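Local coordinates for conjugal transfer protein-like C-terminal domain-containing protein (Enterococcus faecalis, PDB 4EC6) that is probably a VirB8-like component of the type IV secretion machinery of a Gram-positive conjugative plasmid, here represented by its NTF2-like C-terminal domain, at residues 54-65 with 102-110; 113-123 with 134-142. One frame throughout, in Å; residues are numbered along the deposited sequence.

Contact 1: residues 54-65 with 102-110; sequences QSKIDTFGRYFL and LKSVNYYGS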
loop_
_atom_site.group_PDB
_atom_site.type_symbol
_atom_site.label_atom_id
_atom_site.label_comp_id
_atom_site.label_asym_id
_atom_site.label_seq_id
_atom_site.Cartn_x
_atom_site.Cartn_y
_atom_site.Cartn_z
ATOM N N GLN A 54 -5.842 -12.498 -0.106
ATOM C CA GLN A 54 -5.495 -11.613 -1.224
ATOM C C GLN A 54 -4.324 -10.751 -0.736
ATOM O O GLN A 54 -3.279 -10.596 -1.406
ATOM C CB GLN A 54 -6.736 -10.755 -1.533
ATOM C CG GLN A 54 -6.696 -9.912 -2.818
ATOM C CD GLN A 54 -6.615 -10.746 -4.119
ATOM O OE1 GLN A 54 -6.494 -11.990 -4.073
ATOM N NE2 GLN A 54 -6.667 -10.057 -5.288
ATOM N N SER A 55 -4.506 -10.213 0.466
ATOM C CA SER A 55 -3.480 -9.532 1.226
ATOM C C SER A 55 -2.122 -10.191 1.248
ATOM O O SER A 55 -1.074 -9.544 1.064
ATOM C CB SER A 55 -3.972 -9.421 2.665
ATOM O OG SER A 55 -4.987 -8.437 2.664
ATOM N N LYS A 56 -2.133 -11.479 1.535
ATOM C CA LYS A 56 -0.916 -12.217 1.668
ATOM C C LYS A 56 -0.229 -12.436 0.345
ATOM O O LYS A 56 0.978 -12.265 0.311
ATOM C CB LYS A 56 -1.128 -13.530 2.409
ATOM C CG LYS A 56 -1.678 -13.371 3.820
ATOM C CD LYS A 56 -1.414 -14.652 4.606
ATOM C CE LYS A 56 -1.953 -14.564 6.033
ATOM N NZ LYS A 56 -3.320 -15.152 5.995
ATOM N N ILE A 57 -0.946 -12.739 -0.742
ATOM C CA ILE A 57 -0.251 -12.897 -2.042
ATOM C C ILE A 57 0.370 -11.577 -2.451
ATOM O O ILE A 57 1.521 -11.516 -2.919
ATOM C CB ILE A 57 -1.134 -13.270 -3.254
ATOM C CG1 ILE A 57 -2.457 -13.930 -2.908
ATOM C CG2 ILE A 57 -0.379 -14.239 -4.145
ATOM C CD1 ILE A 57 -2.422 -15.460 -2.996
ATOM N N ASP A 58 -0.409 -10.512 -2.279
ATOM C CA ASP A 58 0.015 -9.165 -2.584
ATOM C C ASP A 58 1.335 -8.816 -1.910
ATOM O O ASP A 58 2.285 -8.435 -2.570
ATOM C CB ASP A 58 -1.131 -8.257 -2.149
ATOM C CG ASP A 58 -0.799 -6.776 -2.124
ATOM O OD1 ASP A 58 0.365 -6.319 -2.319
ATOM O OD2 ASP A 58 -1.785 -6.054 -1.877
ATOM N N THR A 59 1.400 -8.983 -0.591
ATOM C CA THR A 59 2.597 -8.709 0.188
ATOM C C THR A 59 3.756 -9.582 -0.239
ATOM O O THR A 59 4.887 -9.098 -0.432
ATOM C CB THR A 59 2.303 -8.912 1.683
ATOM O OG1 THR A 59 1.428 -7.882 2.109
ATOM C CG2 THR A 59 3.536 -8.817 2.524
ATOM N N PHE A 60 3.504 -10.872 -0.390
ATOM C CA PHE A 60 4.549 -11.760 -0.891
ATOM C C PHE A 60 5.121 -11.217 -2.221
ATOM O O PHE A 60 6.344 -11.112 -2.407
ATOM C CB PHE A 60 4.001 -13.169 -1.076
ATOM C CG PHE A 60 4.955 -14.100 -1.720
ATOM C CD1 PHE A 60 5.990 -14.689 -0.997
ATOM C CD2 PHE A 60 4.848 -14.388 -3.045
ATOM C CE1 PHE A 60 6.891 -15.543 -1.614
ATOM C CE2 PHE A 60 5.752 -15.257 -3.654
ATOM C CZ PHE A 60 6.760 -15.842 -2.944
ATOM N N GLY A 61 4.231 -10.863 -3.138
ATOM C CA GLY A 61 4.690 -10.384 -4.420
ATOM C C GLY A 61 5.545 -9.138 -4.266
ATOM O O GLY A 61 6.524 -8.940 -5.012
ATOM N N ARG A 62 5.225 -8.294 -3.290
ATOM C CA ARG A 62 6.023 -7.073 -3.109
ATOM C C ARG A 62 7.424 -7.396 -2.699
ATOM O O ARG A 62 8.364 -6.778 -3.176
ATOM C CB ARG A 62 5.366 -6.111 -2.126
ATOM C CG ARG A 62 4.240 -5.310 -2.757
ATOM C CD ARG A 62 3.302 -4.879 -1.652
ATOM N NE ARG A 62 2.099 -4.212 -2.154
ATOM C CZ ARG A 62 2.087 -2.933 -2.564
ATOM N NH1 ARG A 62 3.207 -2.213 -2.564
ATOM N NH2 ARG A 62 0.985 -2.383 -2.994
ATOM N N TYR A 63 7.556 -8.362 -1.780
ATOM C CA TYR A 63 8.846 -8.745 -1.261
ATOM C C TYR A 63 9.692 -9.324 -2.388
ATOM O O TYR A 63 10.805 -8.833 -2.644
ATOM C CB TYR A 63 8.711 -9.672 -0.081
ATOM C CG TYR A 63 8.692 -8.940 1.239
ATOM C CD1 TYR A 63 9.882 -8.582 1.900
ATOM C CD2 TYR A 63 7.503 -8.558 1.793
ATOM C CE1 TYR A 63 9.853 -7.894 3.100
ATOM C CE2 TYR A 63 7.455 -7.856 2.966
ATOM C CZ TYR A 63 8.615 -7.533 3.628
ATOM O OH TYR A 63 8.484 -6.840 4.818
ATOM N N PHE A 64 9.120 -10.259 -3.136
ATOM C CA PHE A 64 9.765 -10.751 -4.343
ATOM C C PHE A 64 10.181 -9.616 -5.277
ATOM O O PHE A 64 11.295 -9.664 -5.784
ATOM C CB PHE A 64 8.873 -11.759 -5.084
ATOM C CG PHE A 64 9.354 -12.121 -6.483
ATOM C CD1 PHE A 64 10.469 -12.924 -6.672
ATOM C CD2 PHE A 64 8.651 -11.686 -7.609
ATOM C CE1 PHE A 64 10.884 -13.278 -7.943
ATOM C CE2 PHE A 64 9.074 -12.014 -8.872
ATOM C CZ PHE A 64 10.194 -12.821 -9.041
ATOM N N LEU A 65 9.319 -8.632 -5.533
ATOM C CA LEU A 65 9.702 -7.561 -6.481
ATOM C C LEU A 65 10.951 -6.748 -6.062
ATOM O O LEU A 65 11.760 -6.324 -6.881
ATOM C CB LEU A 65 8.525 -6.635 -6.775
ATOM C CG LEU A 65 7.475 -7.251 -7.686
ATOM C CD1 LEU A 65 6.184 -6.454 -7.734
ATOM C CD2 LEU A 65 8.049 -7.342 -9.071
ATOM N N LEU A 102 13.187 0.718 -9.167
ATOM C CA LEU A 102 11.805 0.524 -8.881
ATOM C C LEU A 102 11.410 1.710 -8.019
ATOM O O LEU A 102 11.923 1.853 -6.913
ATOM C CB LEU A 102 11.674 -0.806 -8.138
ATOM C CG LEU A 102 10.325 -1.434 -7.950
ATOM C CD1 LEU A 102 9.686 -1.825 -9.275
ATOM C CD2 LEU A 102 10.551 -2.640 -7.051
ATOM N N LYS A 103 10.538 2.575 -8.534
ATOM C CA LYS A 103 10.149 3.798 -7.787
ATOM C C LYS A 103 8.886 3.601 -6.980
ATOM O O LYS A 103 8.702 4.272 -5.972
ATOM C CB LYS A 103 9.916 5.007 -8.697
ATOM C CG LYS A 103 11.033 5.346 -9.669
ATOM C CD LYS A 103 12.389 5.546 -8.993
ATOM C CE LYS A 103 12.393 6.783 -8.107
ATOM N NZ LYS A 103 13.267 6.503 -6.925
ATOM N N SER A 104 7.992 2.727 -7.445
ATOM C CA SER A 104 6.760 2.449 -6.744
ATOM C C SER A 104 6.104 1.158 -7.222
ATOM O O SER A 104 6.264 0.740 -8.388
ATOM C CB SER A 104 5.773 3.620 -6.814
ATOM O OG SER A 104 4.976 3.525 -7.955
ATOM N N VAL A 105 5.341 0.559 -6.305
ATOM C CA VAL A 105 4.691 -0.687 -6.575
ATOM C C VAL A 105 3.265 -0.619 -6.076
ATOM O O VAL A 105 3.038 -0.321 -4.918
ATOM C CB VAL A 105 5.434 -1.852 -5.842
ATOM C CG1 VAL A 105 4.704 -3.169 -6.046
ATOM C CG2 VAL A 105 6.876 -1.900 -6.297
ATOM N N ASN A 106 2.310 -0.902 -6.940
ATOM C CA ASN A 106 0.928 -1.011 -6.517
ATOM C C ASN A 106 0.363 -2.317 -6.969
ATOM O O ASN A 106 0.487 -2.681 -8.124
ATOM C CB ASN A 106 0.076 0.126 -7.087
ATOM C CG ASN A 106 0.428 1.470 -6.480
ATOM O OD1 ASN A 106 0.041 1.787 -5.381
ATOM N ND2 ASN A 106 1.180 2.233 -7.185
ATOM N N TYR A 107 -0.263 -3.034 -6.056
ATOM C CA TYR A 107 -0.924 -4.288 -6.380
ATOM C C TYR A 107 -2.068 -4.074 -7.335
ATOM O O TYR A 107 -2.865 -3.194 -7.113
ATOM C CB TYR A 107 -1.439 -4.945 -5.096
ATOM C CG TYR A 107 -2.075 -6.278 -5.293
ATOM C CD1 TYR A 107 -1.349 -7.346 -5.829
ATOM C CD2 TYR A 107 -3.392 -6.494 -4.927
ATOM C CE1 TYR A 107 -1.929 -8.605 -5.970
ATOM C CE2 TYR A 107 -3.993 -7.726 -5.057
ATOM C CZ TYR A 107 -3.272 -8.786 -5.579
ATOM O OH TYR A 107 -3.874 -10.031 -5.750
ATOM N N TYR A 108 -2.183 -4.908 -8.365
ATOM C CA TYR A 108 -3.190 -4.712 -9.413
ATOM C C TYR A 108 -4.109 -5.935 -9.563
ATOM O O TYR A 108 -4.832 -6.079 -10.543
ATOM C CB TYR A 108 -2.508 -4.319 -10.739
ATOM C CG TYR A 108 -3.350 -3.442 -11.668
ATOM C CD1 TYR A 108 -3.944 -2.292 -11.212
ATOM C CD2 TYR A 108 -3.536 -3.771 -13.012
ATOM C CE1 TYR A 108 -4.719 -1.495 -12.024
ATOM C CE2 TYR A 108 -4.299 -2.969 -13.862
ATOM C CZ TYR A 108 -4.894 -1.826 -13.346
ATOM O OH TYR A 108 -5.670 -1.000 -14.149
ATOM N N GLY A 109 -4.112 -6.818 -8.576
ATOM C CA GLY A 109 -5.086 -7.889 -8.536
ATOM C C GLY A 109 -4.561 -9.218 -9.017
ATOM O O GLY A 109 -3.472 -9.334 -9.581
ATOM N N SER A 110 -5.372 -10.238 -8.815
ATOM C CA SER A 110 -4.991 -11.576 -9.174
ATOM C C SER A 110 -6.108 -12.266 -9.898
ATOM O O SER A 110 -7.213 -11.790 -9.951
ATOM C CB SER A 110 -4.658 -12.355 -7.911
ATOM O OG SER A 110 -5.851 -12.489 -7.198
#

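Contact 2: residues 113-123 with 134-142; sequences TKKGYSVEYLL and QKITFEVEP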
loop_
_atom_site.group_PDB
_atom_site.type_symbol
_atom_site.label_atom_id
_atom_site.label_comp_id
_atom_site.label_asym_id
_atom_site.label_seq_id
_atom_site.Cartn_x
_atom_site.Cartn_y
_atom_site.Cartn_z
ATOM N N THR A 113 -5.488 -19.420 -11.135
ATOM C CA THR A 113 -5.011 -20.400 -12.104
ATOM C C THR A 113 -5.259 -21.796 -11.520
ATOM O O THR A 113 -5.755 -21.948 -10.375
ATOM C CB THR A 113 -3.491 -20.298 -12.336
ATOM O OG1 THR A 113 -2.812 -20.468 -11.075
ATOM C CG2 THR A 113 -3.132 -18.968 -12.911
ATOM N N LYS A 114 -4.878 -22.811 -12.287
ATOM C CA LYS A 114 -5.099 -24.193 -11.883
ATOM C C LYS A 114 -4.491 -24.524 -10.527
ATOM O O LYS A 114 -5.156 -25.155 -9.715
ATOM C CB LYS A 114 -4.735 -25.175 -12.996
ATOM C CG LYS A 114 -5.916 -25.313 -13.964
ATOM C CD LYS A 114 -5.563 -25.636 -15.411
ATOM C CE LYS A 114 -6.796 -25.436 -16.290
ATOM N NZ LYS A 114 -6.467 -25.446 -17.747
ATOM N N LYS A 115 -3.280 -24.044 -10.241
ATOM C CA LYS A 115 -2.673 -24.341 -8.931
ATOM C C LYS A 115 -2.291 -23.113 -8.117
ATOM O O LYS A 115 -1.755 -23.219 -7.001
ATOM C CB LYS A 115 -1.520 -25.359 -9.050
ATOM C CG LYS A 115 -1.196 -25.749 -10.482
ATOM C CD LYS A 115 -0.635 -24.532 -11.208
ATOM C CE LYS A 115 -1.266 -24.283 -12.566
ATOM N NZ LYS A 115 -1.278 -22.814 -12.803
ATOM N N GLY A 116 -2.593 -21.935 -8.649
ATOM C CA GLY A 116 -2.292 -20.760 -7.897
ATOM C C GLY A 116 -3.020 -19.535 -8.363
ATOM O O GLY A 116 -4.254 -19.531 -8.558
ATOM N N TYR A 117 -2.238 -18.474 -8.486
ATOM C CA TYR A 117 -2.764 -17.204 -8.867
ATOM C C TYR A 117 -1.800 -16.537 -9.777
ATOM O O TYR A 117 -0.602 -16.621 -9.567
ATOM C CB TYR A 117 -2.981 -16.355 -7.633
ATOM C CG TYR A 117 -4.197 -16.784 -6.891
ATOM C CD1 TYR A 117 -5.411 -16.155 -7.122
ATOM C CD2 TYR A 117 -4.158 -17.837 -5.957
ATOM C CE1 TYR A 117 -6.543 -16.537 -6.443
ATOM C CE2 TYR A 117 -5.295 -18.215 -5.256
ATOM C CZ TYR A 117 -6.471 -17.562 -5.524
ATOM O OH TYR A 117 -7.641 -17.908 -4.893
ATOM N N SER A 118 -2.330 -15.901 -10.806
ATOM C CA SER A 118 -1.580 -14.965 -11.603
ATOM C C SER A 118 -1.765 -13.576 -10.956
ATOM O O SER A 118 -2.909 -13.117 -10.774
ATOM C CB SER A 118 -2.126 -14.973 -13.026
ATOM O OG SER A 118 -1.448 -14.000 -13.781
ATOM N N VAL A 119 -0.659 -12.924 -10.575
ATOM C CA VAL A 119 -0.763 -11.616 -9.918
ATOM C C VAL A 119 -0.244 -10.505 -10.819
ATOM O O VAL A 119 0.686 -10.695 -11.585
ATOM C CB VAL A 119 -0.077 -11.573 -8.515
ATOM C CG1 VAL A 119 -0.504 -12.742 -7.680
ATOM C CG2 VAL A 119 1.434 -11.615 -8.604
ATOM N N GLU A 120 -0.811 -9.325 -10.717
ATOM C CA GLU A 120 -0.263 -8.171 -11.447
ATOM C C GLU A 120 0.031 -7.026 -10.532
ATOM O O GLU A 120 -0.675 -6.830 -9.537
ATOM C CB GLU A 120 -1.256 -7.685 -12.479
ATOM C CG GLU A 120 -1.746 -8.792 -13.393
ATOM C CD GLU A 120 -2.744 -8.301 -14.415
ATOM O OE1 GLU A 120 -3.178 -7.151 -14.343
ATOM O OE2 GLU A 120 -3.116 -9.070 -15.303
ATOM N N TYR A 121 1.068 -6.259 -10.882
ATOM C CA TYR A 121 1.379 -4.987 -10.236
ATOM C C TYR A 121 1.607 -3.888 -11.262
ATOM O O TYR A 121 2.108 -4.131 -12.367
ATOM C CB TYR A 121 2.607 -5.110 -9.348
ATOM C CG TYR A 121 2.512 -6.156 -8.254
ATOM C CD1 TYR A 121 2.405 -5.781 -6.911
ATOM C CD2 TYR A 121 2.538 -7.517 -8.549
ATOM C CE1 TYR A 121 2.293 -6.715 -5.899
ATOM C CE2 TYR A 121 2.449 -8.472 -7.544
ATOM C CZ TYR A 121 2.325 -8.050 -6.217
ATOM O OH TYR A 121 2.219 -8.984 -5.234
ATOM N N LEU A 122 1.268 -2.658 -10.890
ATOM C CA LEU A 122 1.679 -1.490 -11.674
ATOM C C LEU A 122 2.929 -0.905 -11.059
ATOM O O LEU A 122 2.974 -0.716 -9.856
ATOM C CB LEU A 122 0.592 -0.416 -11.693
ATOM C CG LEU A 122 -0.630 -0.810 -12.470
ATOM C CD1 LEU A 122 -1.305 0.494 -12.864
ATOM C CD2 LEU A 122 -0.318 -1.664 -13.719
ATOM N N LEU A 123 3.932 -0.596 -11.874
ATOM C CA LEU A 123 5.192 -0.098 -11.377
ATOM C C LEU A 123 5.546 1.229 -12.030
ATOM O O LEU A 123 5.190 1.495 -13.184
ATOM C CB LEU A 123 6.288 -1.107 -11.701
ATOM C CG LEU A 123 6.075 -2.597 -11.461
ATOM C CD1 LEU A 123 7.226 -3.439 -11.986
ATOM C CD2 LEU A 123 5.944 -2.843 -9.968
ATOM N N GLN A 134 4.864 0.737 -15.868
ATOM C CA GLN A 134 4.835 -0.616 -16.395
ATOM C C GLN A 134 3.903 -1.507 -15.584
ATOM O O GLN A 134 3.567 -1.214 -14.446
ATOM C CB GLN A 134 6.256 -1.218 -16.477
ATOM C CG GLN A 134 7.108 -0.533 -17.540
ATOM C CD GLN A 134 8.177 -1.426 -18.138
ATOM O OE1 GLN A 134 9.292 -1.557 -17.605
ATOM N NE2 GLN A 134 7.873 -1.998 -19.291
ATOM N N LYS A 135 3.441 -2.570 -16.219
ATOM C CA LYS A 135 2.789 -3.669 -15.539
ATOM C C LYS A 135 3.687 -4.925 -15.522
ATOM O O LYS A 135 4.420 -5.199 -16.470
ATOM C CB LYS A 135 1.453 -3.970 -16.175
ATOM C CG LYS A 135 0.914 -5.305 -15.765
ATOM C CD LYS A 135 -0.586 -5.241 -15.730
ATOM C CE LYS A 135 -1.197 -5.543 -17.074
ATOM N NZ LYS A 135 -2.643 -5.144 -16.974
ATOM N N ILE A 136 3.659 -5.627 -14.401
ATOM C CA ILE A 136 4.366 -6.868 -14.241
ATOM C C ILE A 136 3.379 -7.954 -13.789
ATOM O O ILE A 136 2.573 -7.729 -12.897
ATOM C CB ILE A 136 5.544 -6.718 -13.266
ATOM C CG1 ILE A 136 6.470 -7.894 -13.453
ATOM C CG2 ILE A 136 5.087 -6.560 -11.816
ATOM C CD1 ILE A 136 7.784 -7.721 -12.755
ATOM N N THR A 137 3.467 -9.105 -14.462
ATOM C CA THR A 137 2.623 -10.267 -14.265
ATOM C C THR A 137 3.541 -11.492 -13.985
ATOM O O THR A 137 4.597 -11.659 -14.581
ATOM C CB THR A 137 1.820 -10.495 -15.548
ATOM O OG1 THR A 137 1.311 -9.238 -15.960
ATOM C CG2 THR A 137 0.630 -11.420 -15.352
ATOM N N PHE A 138 3.150 -12.317 -13.035
ATOM C CA PHE A 138 3.817 -13.569 -12.771
ATOM C C PHE A 138 2.878 -14.476 -11.965
ATOM O O PHE A 138 1.924 -14.012 -11.353
ATOM C CB PHE A 138 5.143 -13.350 -12.073
ATOM C CG PHE A 138 5.058 -12.632 -10.756
ATOM C CD1 PHE A 138 4.948 -13.352 -9.557
ATOM C CD2 PHE A 138 5.176 -11.236 -10.684
ATOM C CE1 PHE A 138 4.911 -12.699 -8.335
ATOM C CE2 PHE A 138 5.146 -10.583 -9.439
ATOM C CZ PHE A 138 5.012 -11.303 -8.268
ATOM N N GLU A 139 3.118 -15.769 -11.976
ATOM C CA GLU A 139 2.277 -16.660 -11.152
ATOM C C GLU A 139 2.904 -17.070 -9.828
ATOM O O GLU A 139 4.098 -16.995 -9.653
ATOM C CB GLU A 139 1.808 -17.842 -11.966
ATOM C CG GLU A 139 1.152 -17.321 -13.201
ATOM C CD GLU A 139 0.782 -18.416 -14.164
ATOM O OE1 GLU A 139 0.682 -19.606 -13.720
ATOM O OE2 GLU A 139 0.604 -18.069 -15.370
ATOM N N VAL A 140 2.076 -17.530 -8.919
ATOM C CA VAL A 140 2.446 -17.728 -7.514
ATOM C C VAL A 140 1.642 -18.926 -7.041
ATOM O O VAL A 140 0.524 -19.077 -7.457
ATOM C CB VAL A 140 2.043 -16.479 -6.725
ATOM C CG1 VAL A 140 1.889 -16.746 -5.245
ATOM C CG2 VAL A 140 3.111 -15.436 -6.930
ATOM N N GLU A 141 2.232 -19.815 -6.256
ATOM C CA GLU A 141 1.538 -21.002 -5.755
ATOM C C GLU A 141 1.765 -21.122 -4.269
ATOM O O GLU A 141 2.810 -20.705 -3.753
ATOM C CB GLU A 141 1.968 -22.262 -6.485
ATOM C CG GLU A 141 1.458 -22.329 -7.920
ATOM C CD GLU A 141 2.104 -23.469 -8.717
ATOM O OE1 GLU A 141 2.636 -24.427 -8.095
ATOM O OE2 GLU A 141 2.117 -23.393 -9.977
ATOM N N PRO A 142 0.750 -21.601 -3.547
ATOM C CA PRO A 142 0.971 -21.660 -2.106
ATOM C C PRO A 142 1.829 -22.869 -1.810
ATOM O O PRO A 142 1.900 -23.785 -2.615
ATOM C CB PRO A 142 -0.436 -21.850 -1.539
ATOM C CG PRO A 142 -1.227 -22.487 -2.652
ATOM C CD PRO A 142 -0.656 -21.886 -3.918
HETATM O O HOH W 1 -1.370 -9.491 -17.594
#

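Contact 1: residues 54-65 with 102-110
D58 lies over one face of the Y107 ring: its CB sits 3.7 Å from the ring centroid, 7° off the normal, a CH-pi contact, and the carboxylate stacks on the ring with the two planes 13° apart. With CG anti to the backbone N (chi1 169°), D58 lays OD2 over CB and CG of the tyrosine. At the edge of the same ring, NE2 of Q54 comes in near the ring plane with its amide turned steeply to it, and donates a hydrogen bond to S110 OG at 3.2 Å. R62 NH1 makes a weak hydrogen bond to V105 O at 3.0 Å, while V105 CG1 lies over a face of the guanidinium and also meets L65 CD1. One turn back, D58 OD1 takes R62 NE on its syn lone pair at 2.7 Å, in a salt bridge that holds the guanidinium beside the strand. Helix 54-68 thus lies across the edge strand 101-112 of the antiparallel sheet in the NTF2-like domain. G109 N covers the ring face of Y107 opposite D58, and Y121 meets this ring edge to face. Pairing with R62 probably helps keep D58 ionised and offsets part of the charge that the carboxylate sets over the electron-rich ring face.

Contact 2: residues 113-123 with 134-142
Strands 117-123 and 134-142 run antiparallel, tied by eight backbone hydrogen bonds through the hydrogen-bonded pairs Y117-V140, V119-F138, Y121-I136 and L123-Q134. On the face carrying these residues, V119 CG2 lies over the F138 ring, 3.7 Å from its centroid and 18° off the normal. F138 has CG between its backbone N and carbonyl carbon (chi1 59°), swinging the ring across toward the neighbouring strand. There Y121 meets it rim to rim, CE2 to F138 CZ 3.9 Å, with the two planes only 5° apart. I136 CG2 touches both Y121 CB and L123 CD1, each at 3.8 Å. The two strands form the central hairpin of the four-stranded antiparallel sheet in this NTF2-like domain, and helix 54-68 packs on this apolar face through I57 and L65. The other face is mostly polar, L122 apart, whose CD2 packs on K135 CB. E120 OE1 forms a salt bridge with K135 NZ at 3.4 Å, the hydrogen bond within it weak, and K56 of the third subunit is a long, weak second partner of OE1. A water joins E120 OE2 to T137 OG1. Toward the turn before the first strand, K115 NZ makes a long salt bridge of 3.9 Å with E139 OE1.

In the fold
Both segments of contact 1 precede those of contact 2 in the sequence, and the centres of the two contacts lie about 9 Å apart. Strand 101-112 of contact 1 is the edge strand next to 117-126, so both contacts share the four-stranded antiparallel sheet, one joining it to helix 54-68 and the other pairing its two central strands. Y121, on the strand next to 101-112, joins helix 54-68 to the sheet: its OH is probably hydrogen-bonded to D58 O at 2.7 Å. Both contacts also touch the third subunit: Y108 O of contact 1 accepts a hydrogen bond from K56 NZ of that subunit, and L122 of contact 2 packs on T59 of the same subunit, so they contribute to the trimeric assembly.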